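Local coordinates for protein probable ss-1,3-N-acetylglucosaminyltransferase (Staphylococcus aureus subsp. aureus N315, PDB 6H21) that is probably a glycosyltransferase of the GT-A class and binds uridine-diphosphate-N-acetylglucosamine, with manganese bound alongside it, at residues S41-T46 with K72-L77; T96-S101 with I188-F193; E198-T203 with N249-A254. All blocks are in the same frame, centred on the assembly; numbering follows the deposited sequence.

In the fold
From the N terminus, interaction 1 comes first: it closes a short loop of 25 residues holding strand 52-58 and joins the end of helix 35-43 to the turn after helix 66-72. Interaction 2 closes a longer loop, 86 residues from helix 91-100 to the connection ahead of helix 198-207. Interaction 3 closes a loop of 45 residues, bringing that helix against helix 242-256. The three follow in series, none enclosing or crossing another. Interaction 1 stands apart at the surface, its nearest atoms about 11 Å from those of interaction 2. Interactions 2 and 3 touch and share helix 198-207, where F202 faces F190 while L201 and Q200 face helix 242-256.

Interaction 1 of 3, residues S41-T46 with K72-L77; sequences SVLNQT and KKYKGL
L43 lays its CD1 methyl against the CD1-CE1 side of the Y74 ring, coming in obliquely, with L43 CD1 3.6 Å from Y74 CD1 and 3.9 Å from Y74 CE1. Its CG sits beside the backbone N (chi1 -69°) and the side chain then runs outward extended (chi2 -172°), with one methyl to each partner. While CD1 takes the ring, CD2 of L43 reaches the carbonyl O of L77 at 4.1 Å. The isobutyl group of L77 adds a looser apolar touch, L43 CD1 to L77 CD1 at 4.4 Å. One leucine thus bridges both partners, in a small contact at the protein surface. The receiving chain is well folded back: a type I turn runs from K72 to K75, and the bond from L77 N to Y74 O, 2.8 Å long, holds the leucine close to the tyrosine. G76 takes backbone angles (phi 91°) at which a CB would press on the carbonyl O before it. The phenol end of Y74 is fixed by a hydrogen bond to H36 ND1, which ties the ring to the helix carrying L43. Beyond L43 the helix stops, and Q45 doubles back so that its NE2 binds S41 O at 2.9 Å, lying in the carbonyl plane. Helices 35-43 and 66-72 are the crossovers between the parallel strands 22-28, 52-58 and 79-82. Y74 also rests on I39 and S40 of helix 35-43, V42 packs onto L54 of strand 52-58, and Q45 reaches A119 of helix 119-129.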
loop_
_atom_site.group_PDB
_atom_site.type_symbol
_atom_site.label_atom_id
_atom_site.label_comp_id
_atom_site.label_asym_id
_atom_site.label_seq_id
_atom_site.Cartn_x
_atom_site.Cartn_y
_atom_site.Cartn_z
ATOM N N SER C 41 43.435 -15.597 -28.332
ATOM C CA SER C 41 43.581 -14.556 -27.312
ATOM C C SER C 41 44.312 -15.110 -26.081
ATOM O O SER C 41 45.002 -14.358 -25.406
ATOM C CB SER C 41 42.254 -13.902 -26.954
ATOM O OG SER C 41 41.549 -14.617 -25.947
ATOM N N VAL C 42 44.168 -16.409 -25.801
ATOM C CA VAL C 42 44.875 -17.028 -24.669
ATOM C C VAL C 42 46.322 -17.370 -25.046
ATOM O O VAL C 42 47.233 -17.240 -24.220
ATOM C CB VAL C 42 44.163 -18.280 -24.138
ATOM C CG1 VAL C 42 44.935 -18.902 -22.978
ATOM C CG2 VAL C 42 42.741 -17.970 -23.726
ATOM N N LEU C 43 46.544 -17.828 -26.281
ATOM C CA LEU C 43 47.880 -18.257 -26.680
ATOM C C LEU C 43 48.807 -17.059 -26.939
ATOM O O LEU C 43 50.028 -17.230 -26.877
ATOM C CB LEU C 43 47.782 -19.187 -27.894
ATOM C CG LEU C 43 47.151 -20.545 -27.592
ATOM C CD1 LEU C 43 47.259 -21.470 -28.787
ATOM C CD2 LEU C 43 47.780 -21.188 -26.366
ATOM N N ASN C 44 48.242 -15.863 -27.158
ATOM C CA ASN C 44 49.021 -14.644 -27.465
ATOM C C ASN C 44 49.152 -13.762 -26.207
ATOM O O ASN C 44 49.054 -12.539 -26.267
ATOM C CB ASN C 44 48.414 -13.896 -28.660
ATOM C CG ASN C 44 48.478 -14.691 -29.955
ATOM O OD1 ASN C 44 49.355 -15.540 -30.146
ATOM N ND2 ASN C 44 47.565 -14.415 -30.878
ATOM N N GLN C 45 49.468 -14.366 -25.066
ATOM C CA GLN C 45 49.656 -13.604 -23.822
ATOM C C GLN C 45 51.094 -13.075 -23.739
ATOM O O GLN C 45 52.016 -13.672 -24.283
ATOM C CB GLN C 45 49.342 -14.479 -22.607
ATOM C CG GLN C 45 47.858 -14.751 -22.423
ATOM C CD GLN C 45 47.097 -13.478 -22.139
ATOM O OE1 GLN C 45 47.377 -12.777 -21.166
ATOM N NE2 GLN C 45 46.141 -13.167 -23.000
ATOM N N THR C 46 51.285 -11.971 -23.010
ATOM C CA THR C 46 52.625 -11.468 -22.718
ATOM C C THR C 46 53.345 -12.371 -21.716
ATOM O O THR C 46 54.563 -12.411 -21.714
ATOM C CB THR C 46 52.594 -10.039 -22.181
ATOM O OG1 THR C 46 51.766 -10.030 -21.017
ATOM C CG2 THR C 46 52.093 -9.075 -23.230
ATOM N N LYS C 72 41.511 -29.807 -31.776
ATOM C CA LYS C 72 42.608 -30.732 -32.165
ATOM C C LYS C 72 43.743 -29.999 -32.897
ATOM O O LYS C 72 44.858 -30.478 -32.854
ATOM C CB LYS C 72 42.075 -31.909 -32.987
ATOM C CG LYS C 72 41.233 -32.896 -32.171
ATOM N N LYS C 73 43.465 -28.838 -33.510
ATOM C CA LYS C 73 44.469 -28.008 -34.235
ATOM C C LYS C 73 45.499 -27.374 -33.281
ATOM O O LYS C 73 46.501 -26.810 -33.732
ATOM C CB LYS C 73 43.793 -26.884 -35.033
ATOM C CG LYS C 73 42.786 -27.335 -36.084
ATOM C CD LYS C 73 43.273 -28.439 -37.011
ATOM C CE LYS C 73 42.152 -29.061 -37.825
ATOM N NZ LYS C 73 41.620 -28.136 -38.862
ATOM N N TYR C 74 45.248 -27.451 -31.974
ATOM C CA TYR C 74 46.126 -26.869 -30.964
ATOM C C TYR C 74 46.757 -27.965 -30.092
ATOM O O TYR C 74 47.350 -27.661 -29.067
ATOM C CB TYR C 74 45.333 -25.858 -30.130
ATOM C CG TYR C 74 44.801 -24.689 -30.921
ATOM C CD1 TYR C 74 45.578 -23.565 -31.145
ATOM C CD2 TYR C 74 43.520 -24.705 -31.456
ATOM C CE1 TYR C 74 45.107 -22.488 -31.875
ATOM C CE2 TYR C 74 43.033 -23.636 -32.192
ATOM C CZ TYR C 74 43.829 -22.521 -32.395
ATOM O OH TYR C 74 43.363 -21.452 -33.100
ATOM N N LYS C 75 46.662 -29.232 -30.510
ATOM C CA LYS C 75 47.211 -30.328 -29.720
ATOM C C LYS C 75 48.713 -30.096 -29.511
ATOM O O LYS C 75 49.447 -29.667 -30.420
ATOM C CB LYS C 75 46.954 -31.704 -30.349
ATOM C CG LYS C 75 46.807 -32.832 -29.334
ATOM N N GLY C 76 49.148 -30.315 -28.270
ATOM C CA GLY C 76 50.515 -30.046 -27.890
ATOM C C GLY C 76 50.724 -28.637 -27.356
ATOM O O GLY C 76 51.796 -28.376 -26.815
ATOM N N LEU C 77 49.736 -27.735 -27.531
ATOM C CA LEU C 77 49.832 -26.330 -27.059
ATOM C C LEU C 77 48.819 -26.062 -25.938
ATOM O O LEU C 77 48.857 -25.009 -25.309
ATOM C CB LEU C 77 49.573 -25.351 -28.214
ATOM C CG LEU C 77 50.465 -25.466 -29.448
ATOM C CD1 LEU C 77 50.181 -24.316 -30.402
ATOM C CD2 LEU C 77 51.936 -25.500 -29.077
#

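Interaction 2 of 3, residues T96-S101 with I188-F193; sequences TGLKMS and IKFKTF
L98 points its CB from helix 91-100 toward the chain at 188-193, but that atom itself stays short of it, 5.7 Å from I188 O. The next carbon, CG, lies beside the backbone N and opposite the carbonyl carbon (chi1 -72°), and carries the branch outward. Of its two methyls, CD1 makes the contact. It comes within 4.2 Å of the carbonyl O of I188 and 4.4 Å from CE2 of F190, approaching the ring obliquely, beside the CD2-CE2 bond. The extended second torsion (chi2 170°) is what sends CD1 forward while CD2 diverges. I188 offers L98 its carbonyl, its own side chain leading away. Apart from that oxygen, the meeting is apolar and rather loose, although all three residues are buried. The backbones keep their distance as well, the nearest CA atoms, those of L98 and K189, being 8.4 Å apart. In this GT-A, Rossmann-like domain, helix 91-100 follows strand 79-82 and leads into strand 105-108. L98 faces that sheet as well, touching V106 and F108, so it fills the seam between strand and loop. F190 has a more crowded setting: its ring stacks on that of F202 and meets F108 edge-to-face, and its side chain lies about 7 Å from the bound uridine-diphosphate-N-acetylglucosamine. The loop is secured to the same helix by polar bonds, one from F190 N to N95 OD1 and one between K191 O and S91 OG.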
loop_
_atom_site.group_PDB
_atom_site.type_symbol
_atom_site.label_atom_id
_atom_site.label_comp_id
_atom_site.label_asym_id
_atom_site.label_seq_id
_atom_site.Cartn_x
_atom_site.Cartn_y
_atom_site.Cartn_z
ATOM N N THR C 96 35.846 -30.144 -13.665
ATOM C CA THR C 96 36.818 -31.058 -14.287
ATOM C C THR C 96 38.187 -30.373 -14.456
ATOM O O THR C 96 39.220 -30.983 -14.190
ATOM C CB THR C 96 36.336 -31.565 -15.651
ATOM O OG1 THR C 96 34.997 -32.044 -15.536
ATOM C CG2 THR C 96 37.229 -32.652 -16.198
ATOM N N GLY C 97 38.166 -29.116 -14.915
ATOM C CA GLY C 97 39.335 -28.249 -15.063
ATOM C C GLY C 97 40.076 -28.002 -13.757
ATOM O O GLY C 97 41.300 -28.051 -13.730
ATOM N N LEU C 98 39.348 -27.720 -12.672
ATOM C CA LEU C 98 39.970 -27.490 -11.342
ATOM C C LEU C 98 40.823 -28.697 -10.913
ATOM O O LEU C 98 41.964 -28.528 -10.443
ATOM C CB LEU C 98 38.870 -27.185 -10.320
ATOM C CG LEU C 98 38.234 -25.806 -10.477
ATOM C CD1 LEU C 98 36.992 -25.653 -9.606
ATOM C CD2 LEU C 98 39.256 -24.714 -10.171
ATOM N N LYS C 99 40.281 -29.908 -11.090
ATOM C CA LYS C 99 40.958 -31.159 -10.694
ATOM C C LYS C 99 42.226 -31.373 -11.538
ATOM O O LYS C 99 43.201 -31.957 -11.068
ATOM C CB LYS C 99 39.978 -32.331 -10.808
ATOM N N MET C 100 42.216 -30.885 -12.783
ATOM C CA MET C 100 43.340 -31.029 -13.705
ATOM C C MET C 100 44.465 -30.026 -13.400
ATOM O O MET C 100 45.615 -30.303 -13.707
ATOM C CB MET C 100 42.881 -30.854 -15.156
ATOM C CG MET C 100 42.098 -32.054 -15.645
ATOM S SD MET C 100 41.286 -31.804 -17.239
ATOM C CE MET C 100 42.715 -31.742 -18.318
ATOM N N SER C 101 44.137 -28.857 -12.849
ATOM C CA SER C 101 45.144 -27.818 -12.625
ATOM C C SER C 101 45.867 -28.055 -11.291
ATOM O O SER C 101 45.245 -28.273 -10.264
ATOM C CB SER C 101 44.521 -26.444 -12.660
ATOM O OG SER C 101 45.453 -25.466 -12.223
ATOM N N ILE C 188 36.095 -26.237 -2.702
ATOM C CA ILE C 188 35.107 -25.415 -3.403
ATOM C C ILE C 188 34.890 -25.953 -4.825
ATOM O O ILE C 188 35.803 -26.018 -5.645
ATOM C CB ILE C 188 35.475 -23.924 -3.406
ATOM C CG1 ILE C 188 35.728 -23.395 -1.992
ATOM C CG2 ILE C 188 34.369 -23.145 -4.098
ATOM C CD1 ILE C 188 36.399 -22.042 -1.947
ATOM N N LYS C 189 33.639 -26.323 -5.104
ATOM C CA LYS C 189 33.238 -26.819 -6.392
ATOM C C LYS C 189 32.017 -26.027 -6.839
ATOM O O LYS C 189 31.284 -25.486 -6.003
ATOM C CB LYS C 189 32.887 -28.308 -6.335
ATOM C CG LYS C 189 33.963 -29.213 -5.747
ATOM N N PHE C 190 31.809 -25.997 -8.156
ATOM C CA PHE C 190 30.586 -25.492 -8.751
ATOM C C PHE C 190 29.455 -26.481 -8.482
ATOM O O PHE C 190 29.599 -27.660 -8.753
ATOM C CB PHE C 190 30.765 -25.293 -10.258
ATOM C CG PHE C 190 31.614 -24.097 -10.611
ATOM C CD1 PHE C 190 31.040 -22.843 -10.756
ATOM C CD2 PHE C 190 32.983 -24.220 -10.777
ATOM C CE1 PHE C 190 31.824 -21.743 -11.057
ATOM C CE2 PHE C 190 33.764 -23.120 -11.092
ATOM C CZ PHE C 190 33.186 -21.886 -11.225
ATOM N N LYS C 191 28.328 -25.969 -7.985
ATOM C CA LYS C 191 27.155 -26.780 -7.740
ATOM C C LYS C 191 26.430 -26.997 -9.072
ATOM O O LYS C 191 26.503 -26.161 -9.978
ATOM C CB LYS C 191 26.251 -26.118 -6.695
ATOM C CG LYS C 191 26.889 -25.917 -5.324
ATOM C CD LYS C 191 27.584 -27.156 -4.763
ATOM C CE LYS C 191 28.466 -26.866 -3.563
ATOM N NZ LYS C 191 27.731 -26.137 -2.501
ATOM N N THR C 192 25.713 -28.123 -9.154
ATOM C CA THR C 192 25.229 -28.676 -10.415
ATOM C C THR C 192 23.700 -28.804 -10.467
ATOM O O THR C 192 23.192 -29.385 -11.428
ATOM C CB THR C 192 25.833 -30.066 -10.626
ATOM O OG1 THR C 192 25.581 -30.831 -9.445
ATOM C CG2 THR C 192 27.318 -30.011 -10.907
ATOM N N PHE C 193 22.982 -28.293 -9.455
ATOM C CA PHE C 193 21.527 -28.542 -9.309
ATOM C C PHE C 193 20.684 -27.367 -9.847
ATOM O O PHE C 193 19.449 -27.475 -9.954
ATOM C CB PHE C 193 21.182 -28.861 -7.847
ATOM C CG PHE C 193 21.558 -27.813 -6.824
ATOM C CD1 PHE C 193 20.802 -26.658 -6.665
ATOM C CD2 PHE C 193 22.650 -28.003 -5.986
ATOM C CE1 PHE C 193 21.150 -25.710 -5.714
ATOM C CE2 PHE C 193 22.993 -27.052 -5.035
ATOM C CZ PHE C 193 22.248 -25.907 -4.907
#

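Interaction 3 of 3, residues E198-T203 with N249-A254. With UD1 (uridine-diphosphate-N-acetylglucosamine), chain X.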
loop_
_atom_site.group_PDB
_atom_site.type_symbol
_atom_site.label_atom_id
_atom_site.label_comp_id
_atom_site.label_asym_id
_atom_site.label_seq_id
_atom_site.Cartn_x
_atom_site.Cartn_y
_atom_site.Cartn_z
ATOM N N GLU C 198 24.756 -20.240 -9.904
ATOM C CA GLU C 198 25.838 -21.162 -9.447
ATOM C C GLU C 198 27.187 -20.437 -9.393
ATOM O O GLU C 198 28.024 -20.723 -8.538
ATOM C CB GLU C 198 26.015 -22.368 -10.366
ATOM C CG GLU C 198 24.750 -23.160 -10.595
ATOM C CD GLU C 198 24.321 -24.021 -9.421
ATOM O OE1 GLU C 198 24.545 -23.600 -8.265
ATOM O OE2 GLU C 198 23.785 -25.131 -9.666
ATOM N N ASP C 199 27.399 -19.539 -10.354
ATOM C CA ASP C 199 28.630 -18.777 -10.467
ATOM C C ASP C 199 28.730 -17.789 -9.292
ATOM O O ASP C 199 29.784 -17.653 -8.676
ATOM C CB ASP C 199 28.725 -18.101 -11.842
ATOM C CG ASP C 199 28.926 -19.081 -12.991
ATOM O OD1 ASP C 199 28.787 -20.296 -12.759
ATOM O OD2 ASP C 199 29.248 -18.624 -14.117
ATOM N N GLN C 200 27.616 -17.131 -8.959
ATOM C CA GLN C 200 27.558 -16.268 -7.760
ATOM C C GLN C 200 27.946 -17.059 -6.501
ATOM O O GLN C 200 28.696 -16.575 -5.663
ATOM C CB GLN C 200 26.143 -15.731 -7.541
ATOM C CG GLN C 200 25.688 -14.685 -8.534
ATOM C CD GLN C 200 24.344 -14.117 -8.124
ATOM O OE1 GLN C 200 24.199 -13.500 -7.067
ATOM N NE2 GLN C 200 23.332 -14.340 -8.955
ATOM N N LEU C 201 27.414 -18.278 -6.371
ATOM C CA LEU C 201 27.623 -19.085 -5.197
ATOM C C LEU C 201 29.108 -19.452 -5.068
ATOM O O LEU C 201 29.654 -19.385 -3.976
ATOM C CB LEU C 201 26.753 -20.342 -5.254
ATOM C CG LEU C 201 27.007 -21.344 -4.127
ATOM C CD1 LEU C 201 26.860 -20.689 -2.767
ATOM C CD2 LEU C 201 26.077 -22.545 -4.242
ATOM N N PHE C 202 29.739 -19.818 -6.194
ATOM C CA PHE C 202 31.155 -20.164 -6.207
ATOM C C PHE C 202 31.990 -18.955 -5.756
ATOM O O PHE C 202 32.828 -19.096 -4.891
ATOM C CB PHE C 202 31.592 -20.660 -7.586
ATOM C CG PHE C 202 33.045 -21.055 -7.664
ATOM C CD1 PHE C 202 34.028 -20.089 -7.832
ATOM C CD2 PHE C 202 33.428 -22.380 -7.538
ATOM C CE1 PHE C 202 35.365 -20.445 -7.898
ATOM C CE2 PHE C 202 34.763 -22.735 -7.602
ATOM C CZ PHE C 202 35.733 -21.769 -7.773
ATOM N N THR C 203 31.741 -17.773 -6.334
ATOM C CA THR C 203 32.506 -16.578 -5.988
ATOM C C THR C 203 32.291 -16.196 -4.515
ATOM O O THR C 203 33.264 -15.867 -3.815
ATOM C CB THR C 203 32.192 -15.407 -6.923
ATOM O OG1 THR C 203 32.519 -15.791 -8.261
ATOM C CG2 THR C 203 32.963 -14.158 -6.564
ATOM N N ASN C 249 19.683 -19.716 -1.237
ATOM C CA ASN C 249 19.791 -20.238 0.118
ATOM C C ASN C 249 21.261 -20.574 0.450
ATOM O O ASN C 249 21.717 -20.282 1.526
ATOM C CB ASN C 249 18.858 -21.430 0.350
ATOM C CG ASN C 249 18.887 -21.917 1.781
ATOM O OD1 ASN C 249 19.252 -23.065 2.057
ATOM N ND2 ASN C 249 18.619 -21.023 2.713
ATOM N N GLU C 250 22.003 -21.156 -0.492
ATOM C CA GLU C 250 23.385 -21.575 -0.260
ATOM C C GLU C 250 24.312 -20.361 -0.140
ATOM O O GLU C 250 25.301 -20.416 0.586
ATOM C CB GLU C 250 23.851 -22.545 -1.355
ATOM C CG GLU C 250 23.081 -23.859 -1.368
ATOM C CD GLU C 250 23.284 -24.765 -0.162
ATOM O OE1 GLU C 250 24.425 -24.820 0.354
ATOM O OE2 GLU C 250 22.295 -25.433 0.266
ATOM N N ILE C 251 23.971 -19.260 -0.825
ATOM C CA ILE C 251 24.740 -18.022 -0.726
ATOM C C ILE C 251 24.674 -17.495 0.717
ATOM O O ILE C 251 25.711 -17.201 1.334
ATOM C CB ILE C 251 24.261 -17.003 -1.771
ATOM C CG1 ILE C 251 24.754 -17.408 -3.167
ATOM C CG2 ILE C 251 24.671 -15.584 -1.399
ATOM C CD1 ILE C 251 24.036 -16.705 -4.285
ATOM N N TYR C 252 23.453 -17.398 1.257
ATOM C CA TYR C 252 23.249 -16.931 2.634
ATOM C C TYR C 252 23.935 -17.856 3.645
ATOM O O TYR C 252 24.568 -17.356 4.572
ATOM C CB TYR C 252 21.762 -16.804 2.939
ATOM C CG TYR C 252 21.120 -15.614 2.289
ATOM C CD1 TYR C 252 21.472 -14.332 2.668
ATOM C CD2 TYR C 252 20.168 -15.771 1.298
ATOM C CE1 TYR C 252 20.858 -13.221 2.108
ATOM C CE2 TYR C 252 19.561 -14.678 0.714
ATOM C CZ TYR C 252 19.907 -13.399 1.125
ATOM O OH TYR C 252 19.292 -12.323 0.583
ATOM N N LYS C 253 23.834 -19.184 3.430
ATOM C CA LYS C 253 24.481 -20.194 4.277
ATOM C C LYS C 253 26.002 -19.981 4.285
ATOM O O LYS C 253 26.608 -20.045 5.346
ATOM C CB LYS C 253 24.157 -21.627 3.837
ATOM C CG LYS C 253 22.718 -22.077 4.088
ATOM C CD LYS C 253 22.555 -23.543 4.432
ATOM C CE LYS C 253 22.520 -24.479 3.236
ATOM N N ALA C 254 26.591 -19.692 3.118
ATOM C CA ALA C 254 28.047 -19.468 2.976
ATOM C C ALA C 254 28.478 -18.236 3.774
ATOM O O ALA C 254 29.525 -18.235 4.409
ATOM C CB ALA C 254 28.467 -19.337 1.529
HETATM C "C1'" UD1 X . 26.576 -16.122 -18.686
HETATM C "C2'" UD1 X . 27.132 -15.090 -17.701
HETATM C "C3'" UD1 X . 28.603 -15.383 -17.416
HETATM C "C4'" UD1 X . 28.753 -16.826 -16.938
HETATM C "C5'" UD1 X . 28.050 -17.816 -17.871
HETATM C "C6'" UD1 X . 28.089 -19.249 -17.329
HETATM C "C7'" UD1 X . 26.108 -12.846 -17.779
HETATM C "C8'" UD1 X . 26.132 -11.501 -18.456
HETATM N "N2'" UD1 X . 26.984 -13.742 -18.237
HETATM O "O1'" UD1 X . 27.335 -16.016 -19.895
HETATM O "O3'" UD1 X . 29.105 -14.469 -16.429
HETATM O "O4'" UD1 X . 30.145 -17.144 -16.876
HETATM O "O5'" UD1 X . 26.683 -17.430 -18.122
HETATM O "O6'" UD1 X . 27.594 -19.336 -15.996
HETATM O "O7'" UD1 X . 25.341 -13.092 -16.863
HETATM N N1 UD1 X . 28.896 -24.270 -21.679
HETATM C C2 UD1 X . 29.118 -25.587 -21.239
HETATM N N3 UD1 X . 28.190 -26.527 -21.377
HETATM C C4 UD1 X . 27.021 -26.252 -21.943
HETATM C C5 UD1 X . 26.757 -24.958 -22.394
HETATM C C6 UD1 X . 27.717 -23.954 -22.247
HETATM O O2 UD1 X . 30.186 -25.907 -20.701
HETATM O O4 UD1 X . 26.195 -27.184 -22.057
HETATM C C1B UD1 X . 29.972 -23.300 -21.470
HETATM C C2B UD1 X . 30.241 -22.398 -22.662
HETATM O "O2'" UD1 X . 31.017 -23.070 -23.646
HETATM C C3B UD1 X . 30.961 -21.235 -21.999
HETATM C C4B UD1 X . 30.352 -21.180 -20.600
HETATM O O4B UD1 X . 29.667 -22.424 -20.385
HETATM O O3B UD1 X . 32.368 -21.496 -21.907
HETATM C C5B UD1 X . 29.349 -20.051 -20.440
HETATM O O5B UD1 X . 28.489 -20.044 -21.571
HETATM P PA UD1 X . 28.139 -18.699 -22.363
HETATM O O1A UD1 X . 27.242 -19.118 -23.483
HETATM O O2A UD1 X . 29.370 -17.831 -22.613
HETATM O O3A UD1 X . 27.245 -17.986 -21.267
HETATM P PB UD1 X . 26.807 -16.453 -21.331
HETATM O O1B UD1 X . 25.310 -16.411 -21.363
HETATM O O2B UD1 X . 27.580 -15.665 -22.379
#
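L201 and I251 meet where two helical segments run in almost the same direction, only 6° apart, with their axes 9.4 Å from each other at closest approach. The CA atoms of these two residues come within 5.4 Å, and the side chains interleave beside that point. L201 swings its CG opposite the backbone N (chi1 174°), which carries both methyls across to the neighbouring helix. CD1 of L201 lies along the backbone there, 3.7 Å from E250 O and 3.8 Å from I251 N. Its other methyl, CD2, crosses E250 obliquely, 3.6 Å from E250 CB. Of that glutamate's side chain, CB does the touching: the chain bends at chi2 and takes the carboxylate away. In return, I251 places CG1 3.9 Å from L201 CD1 and extends CD1 to 4.0 Å from Q200 CB. Past this point Q200 runs out extended, and its OE1 is hydrogen-bonded to Y274 OH. D199, on the same helix, serves the ligand pocket instead. Its OD2 accepts a hydrogen bond from O6' of uridine-diphosphate-N-acetylglucosamine at 2.6 Å and also forms a salt bridge with R94 NH1, which would help set the carboxylate in place. Helix 198-207 therefore lies between the pocket and helix 242-256 of the linker domain. F202 turns toward the GT-A domain, its ring stacked on F190 and edge-to-face with F178 of strand 177-179, whereas I251 and Y252 pack onto helix 264-281 and Y252 also touches I308 of helix 294-308.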